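N-methyltransferase (Streptoalloteichus sp. ATCC 53650, PDB 5BSZ) probably transfers a methyl group from S-adenosylmethionine to the amino group of a trideoxysugar destined for kedarcidin. Local coordinates at residues Ala119-Thr124 against Thr209-Glu214; Gly182-His187 against Val205-Leu210. All blocks are in the same frame, centred on the assembly; numbering follows the deposited sequence.

Interaction 1: residues Ala119-Thr124 against Thr209-Glu214; sequences AYAADT and TLFPAE. With SAH (S-adenosyl-L-homocysteine), chain B.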
# COMPACT_ATOMS: atom_id res chain seq x y z
N ALA A 119 21.85 -10.94 -16.73
CA ALA A 119 22.24 -10.66 -15.33
C ALA A 119 21.09 -10.90 -14.39
O ALA A 119 21.21 -10.76 -13.19
CB ALA A 119 22.72 -9.21 -15.23
N TYR A 120 19.99 -11.48 -14.87
CA TYR A 120 19.18 -12.29 -13.98
C TYR A 120 19.93 -13.48 -13.36
O TYR A 120 19.53 -13.97 -12.32
CB TYR A 120 17.93 -12.81 -14.71
CG TYR A 120 16.82 -11.80 -14.96
CD1 TYR A 120 15.62 -11.86 -14.24
CD2 TYR A 120 16.95 -10.80 -15.86
CE1 TYR A 120 14.59 -10.97 -14.48
CE2 TYR A 120 15.94 -9.88 -16.09
CZ TYR A 120 14.78 -9.96 -15.39
OH TYR A 120 13.81 -9.04 -15.68
N ALA A 121 21.02 -13.93 -13.99
CA ALA A 121 21.85 -14.94 -13.37
C ALA A 121 22.30 -14.42 -12.02
O ALA A 121 22.78 -13.30 -11.93
CB ALA A 121 23.06 -15.24 -14.25
N ALA A 122 22.22 -15.28 -11.02
CA ALA A 122 22.52 -14.85 -9.65
C ALA A 122 24.01 -14.96 -9.28
O ALA A 122 24.45 -14.27 -8.36
CB ALA A 122 21.66 -15.61 -8.67
N ASP A 123 24.78 -15.77 -10.01
CA ASP A 123 26.21 -15.99 -9.69
C ASP A 123 26.90 -16.51 -10.95
O ASP A 123 26.24 -16.75 -11.98
CB ASP A 123 26.40 -16.98 -8.53
CG ASP A 123 25.68 -18.32 -8.78
OD1 ASP A 123 25.76 -18.89 -9.89
OD2 ASP A 123 24.97 -18.79 -7.87
N THR A 124 28.22 -16.60 -10.88
CA THR A 124 29.04 -16.98 -12.03
C THR A 124 28.71 -18.34 -12.63
O THR A 124 28.75 -18.52 -13.86
CB THR A 124 30.53 -16.94 -11.60
OG1 THR A 124 30.81 -15.62 -11.15
CG2 THR A 124 31.41 -17.21 -12.78
N THR A 209 22.62 -9.05 -11.17
CA THR A 209 23.99 -9.22 -10.68
C THR A 209 24.97 -8.32 -11.45
O THR A 209 24.87 -8.21 -12.66
CB THR A 209 24.41 -10.67 -10.83
OG1 THR A 209 23.42 -11.42 -10.18
CG2 THR A 209 25.79 -10.93 -10.21
N LEU A 210 25.92 -7.70 -10.75
CA LEU A 210 26.99 -6.96 -11.34
C LEU A 210 28.21 -7.87 -11.55
O LEU A 210 28.91 -8.21 -10.58
CB LEU A 210 27.33 -5.76 -10.45
CG LEU A 210 26.18 -4.80 -10.13
CD1 LEU A 210 26.51 -3.84 -8.98
CD2 LEU A 210 25.81 -4.06 -11.39
N PHE A 211 28.38 -8.37 -12.78
CA PHE A 211 29.52 -9.26 -13.06
C PHE A 211 30.66 -8.48 -13.66
O PHE A 211 30.45 -7.64 -14.55
CB PHE A 211 29.17 -10.37 -14.06
CG PHE A 211 28.13 -11.33 -13.60
CD1 PHE A 211 26.86 -11.28 -14.11
CD2 PHE A 211 28.46 -12.35 -12.72
CE1 PHE A 211 25.91 -12.20 -13.70
CE2 PHE A 211 27.53 -13.27 -12.32
CZ PHE A 211 26.24 -13.23 -12.83
N PRO A 212 31.89 -8.72 -13.17
CA PRO A 212 32.99 -8.06 -13.87
C PRO A 212 33.20 -8.65 -15.27
O PRO A 212 32.82 -9.78 -15.54
CB PRO A 212 34.22 -8.37 -12.98
CG PRO A 212 33.83 -9.44 -12.02
CD PRO A 212 32.31 -9.46 -11.96
N ALA A 213 33.84 -7.89 -16.14
CA ALA A 213 34.19 -8.33 -17.50
C ALA A 213 34.72 -9.75 -17.54
O ALA A 213 34.31 -10.50 -18.43
CB ALA A 213 35.20 -7.34 -18.12
N GLU A 214 35.59 -10.15 -16.60
CA GLU A 214 36.26 -11.46 -16.68
C GLU A 214 35.24 -12.58 -16.64
O GLU A 214 35.50 -13.69 -17.16
CB GLU A 214 37.16 -11.83 -15.48
CG GLU A 214 38.05 -10.81 -14.83
CD GLU A 214 37.33 -9.77 -13.99
OE1 GLU A 214 37.22 -9.85 -12.74
OE2 GLU A 214 37.02 -8.77 -14.66
N SAH B . 15.72 -8.52 -24.18
CA SAH B . 14.45 -7.75 -23.93
CB SAH B . 13.80 -8.02 -22.55
CG SAH B . 13.90 -7.02 -21.42
SD SAH B . 13.10 -7.40 -19.90
C SAH B . 14.78 -6.33 -24.28
O SAH B . 15.91 -5.92 -24.50
OXT SAH B . 13.88 -5.58 -24.50
C5' SAH B . 13.83 -8.92 -19.32
C4' SAH B . 13.00 -10.11 -19.83
O4' SAH B . 13.61 -11.35 -19.43
C3' SAH B . 11.60 -10.17 -19.23
O3' SAH B . 10.67 -10.17 -20.31
C2' SAH B . 11.47 -11.48 -18.47
O2' SAH B . 10.17 -12.09 -18.63
C1' SAH B . 12.60 -12.28 -19.07
N9 SAH B . 13.17 -13.31 -18.18
C8 SAH B . 13.45 -13.21 -16.85
N7 SAH B . 13.95 -14.37 -16.38
C5 SAH B . 13.95 -15.23 -17.43
C6 SAH B . 14.34 -16.63 -17.61
N6 SAH B . 14.81 -17.26 -16.51
N1 SAH B . 14.22 -17.15 -18.85
C2 SAH B . 13.71 -16.48 -19.88
N3 SAH B . 13.34 -15.19 -19.81
C4 SAH B . 13.44 -14.54 -18.63
O HOH W 1 23.58 -12.16 -7.14
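Phe211 lays the edge of its ring against the backbone of the 119-124 loop: CE2 stands 3.6 Å from Asp123 C, nearly in the ring plane, and Thr124 N lies at the same edge. CZ meets Ala121 CB at 4.0 Å, an apolar touch on a small side chain. With CG anti to its own carbonyl carbon (chi1 -63°), the phenyl group swings toward the loop, and one of its faces takes up Thr209 CG2. Thr209 supplies the polar half. Its N gives a nearly straight bond to Ala119 O (3.0 Å, 167° at the hydrogen), while OG1 donates to Ala121 O at 2.6 Å, in the carbonyl plane on a lone pair. A water donates both to Thr209 OG1 and to Ala122 O, and His2 of the second subunit is a further partner of OG1. The loop follows strand 110-113 of the Rossmann-like sheet of class I methyltransferases and leads into helix 124-135, where Asp123 is N-cap, its OD1 accepting from Glu126 N. Tyr120 turns the other way and places CE1 3.5 Å from C8 of S-adenosyl-L-homocysteine, the adenine carbon lying over the ring face, offset toward the rim. With an alanine here the ring would be gone, and the C8 edge of the adenine would probably lose the aromatic face it rests on. The phenol oxygen OH reaches further along the ligand, to 3.6 Å from C5'.

Interaction 2: residues Gly182-His187 against Val205-Leu210; sequences GDVSRH and VQDLTL. With EDO (1,2-ethanediol), chain C.
Asp207 OD2 accepts from Arg186 NH2 at 2.8 Å and from O1 of a bound ethanediol, probably left from crystallisation, at 2.9 Å. Both residues belong to the beta hairpin of strands 184-195 and 198-209, whose short segments run antiparallel at 156°, and they form a non-hydrogen-bonded pair. The salt bridge is side-on: Arg186 NE holds Asp207 OD1 at 2.7 Å, each oxygen offers its syn lone pair, and the two flat groups are only 5° from coplanar. A bend at chi3 (-71°) in the otherwise extended arginine chain turns its guanidinium edge to the carboxylate. Arg186 NH1 serves the assembly instead, in a salt bridge with Asp13 of the third subunit. Val184 CG1 packs against Asp207 CG at 3.5 Å, and Val205 CG1 lies 3.6 Å from Arg186 CG.

Backbone bonds join Ser185 with Leu208 and His187 with Gln206 in both directions. On the face bearing those residues, Ser185 OG and His187 NE2 are hydrogen-bonded at 2.9 Å, with Trp149 NE1 also bonded to that hydroxyl; this probably helps fix the rotation of the imidazole that touches the bound thymidine. At the hairpin's open end a water donates to Asp183 OD2 and, at 2.6 Å, to Leu210 O.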
# COMPACT_ATOMS: atom_id res chain seq x y z
N GLY A 182 25.99 -5.23 -2.21
CA GLY A 182 27.07 -6.19 -2.51
C GLY A 182 27.37 -6.15 -4.02
O GLY A 182 27.63 -5.08 -4.55
N ASP A 183 27.31 -7.28 -4.72
CA ASP A 183 27.47 -7.31 -6.18
C ASP A 183 26.13 -7.43 -6.94
O ASP A 183 26.10 -8.00 -8.01
CB ASP A 183 28.48 -8.37 -6.64
CG ASP A 183 27.96 -9.79 -6.43
OD1 ASP A 183 27.09 -9.94 -5.56
OD2 ASP A 183 28.36 -10.79 -7.10
N VAL A 184 25.06 -6.84 -6.41
CA VAL A 184 23.72 -6.76 -7.00
C VAL A 184 23.27 -5.33 -7.16
O VAL A 184 23.59 -4.48 -6.33
CB VAL A 184 22.75 -7.62 -6.13
CG1 VAL A 184 21.27 -7.23 -6.21
CG2 VAL A 184 22.97 -9.06 -6.45
N SER A 185 22.66 -4.97 -8.28
CA SER A 185 21.93 -3.70 -8.36
C SER A 185 20.43 -4.03 -8.16
O SER A 185 19.91 -5.02 -8.66
CB SER A 185 22.18 -2.97 -9.66
OG SER A 185 21.87 -3.74 -10.83
N ARG A 186 19.79 -3.27 -7.28
CA ARG A 186 18.40 -3.42 -6.95
C ARG A 186 17.61 -2.27 -7.51
O ARG A 186 17.89 -1.09 -7.27
CB ARG A 186 18.23 -3.48 -5.44
CG ARG A 186 16.79 -3.62 -4.99
CD ARG A 186 16.74 -4.24 -3.60
NE ARG A 186 17.11 -5.66 -3.62
CZ ARG A 186 17.15 -6.43 -2.55
NH1 ARG A 186 16.85 -5.92 -1.36
NH2 ARG A 186 17.40 -7.71 -2.67
N HIS A 187 16.62 -2.64 -8.31
CA HIS A 187 15.86 -1.68 -9.12
C HIS A 187 14.41 -1.58 -8.64
O HIS A 187 13.67 -2.58 -8.59
CB HIS A 187 15.92 -2.12 -10.61
CG HIS A 187 17.31 -2.11 -11.13
ND1 HIS A 187 17.83 -1.05 -11.84
CD2 HIS A 187 18.32 -3.00 -10.97
CE1 HIS A 187 19.11 -1.29 -12.09
NE2 HIS A 187 19.43 -2.46 -11.57
N VAL A 205 10.23 -4.64 -7.59
CA VAL A 205 11.61 -4.60 -7.14
C VAL A 205 12.31 -5.81 -7.78
O VAL A 205 11.85 -6.95 -7.67
CB VAL A 205 11.78 -4.67 -5.63
CG1 VAL A 205 13.24 -4.41 -5.28
CG2 VAL A 205 10.94 -3.65 -4.93
N GLN A 206 13.40 -5.54 -8.47
CA GLN A 206 14.13 -6.59 -9.16
C GLN A 206 15.64 -6.36 -8.99
O GLN A 206 16.13 -5.23 -9.02
CB GLN A 206 13.70 -6.72 -10.62
CG GLN A 206 14.47 -5.90 -11.66
CD GLN A 206 13.93 -6.00 -13.09
OE1 GLN A 206 12.95 -5.36 -13.46
NE2 GLN A 206 14.62 -6.76 -13.92
N ASP A 207 16.34 -7.47 -8.80
CA ASP A 207 17.79 -7.51 -8.68
C ASP A 207 18.42 -7.97 -10.01
O ASP A 207 17.89 -8.85 -10.68
CB ASP A 207 18.14 -8.49 -7.57
CG ASP A 207 17.85 -7.97 -6.14
OD1 ASP A 207 17.73 -6.76 -5.99
OD2 ASP A 207 17.86 -8.79 -5.20
N LEU A 208 19.59 -7.40 -10.34
CA LEU A 208 20.49 -7.89 -11.36
C LEU A 208 21.90 -7.99 -10.80
O LEU A 208 22.32 -7.10 -10.03
CB LEU A 208 20.47 -6.88 -12.50
CG LEU A 208 19.15 -6.70 -13.28
CD1 LEU A 208 19.18 -5.50 -14.18
CD2 LEU A 208 18.82 -7.95 -14.09
N THR A 209 22.62 -9.05 -11.17
CA THR A 209 23.99 -9.22 -10.68
C THR A 209 24.97 -8.32 -11.45
O THR A 209 24.87 -8.21 -12.66
CB THR A 209 24.41 -10.67 -10.83
OG1 THR A 209 23.42 -11.42 -10.18
CG2 THR A 209 25.79 -10.93 -10.21
N LEU A 210 25.92 -7.70 -10.75
CA LEU A 210 26.99 -6.96 -11.34
C LEU A 210 28.21 -7.87 -11.55
O LEU A 210 28.91 -8.21 -10.58
CB LEU A 210 27.33 -5.76 -10.45
CG LEU A 210 26.18 -4.80 -10.13
CD1 LEU A 210 26.51 -3.84 -8.98
CD2 LEU A 210 25.81 -4.06 -11.39
C1 EDO C . 14.16 -9.54 -4.48
O1 EDO C . 15.32 -10.13 -5.10
C2 EDO C . 14.01 -9.81 -2.96
O2 EDO C . 14.85 -10.84 -2.40
O HOH W 2 30.00 -10.19 -9.23

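From the N terminus, the chain first reaches 119-124, the loop that enters helix 124-135; its partner segment begins 85 residues later. Within that long excursion the chain builds the antiparallel four-stranded sheet from strand 160-166 onward. Interaction 2 then closes the hairpin, with 17 residues, nearly all of them strand, between 182-187 and 205-210, and interaction 1 closes the large loop just afterwards at 209-214. The hairpin closure thus nests inside the larger one, and the two overlap at Thr209 and Leu210. Leu208 CD2 packs 3.7 Å from Ala119 C, so the end of strand 198-209 ties the antiparallel sheet to the Rossmann-like domain, and both contacts touch the second subunit.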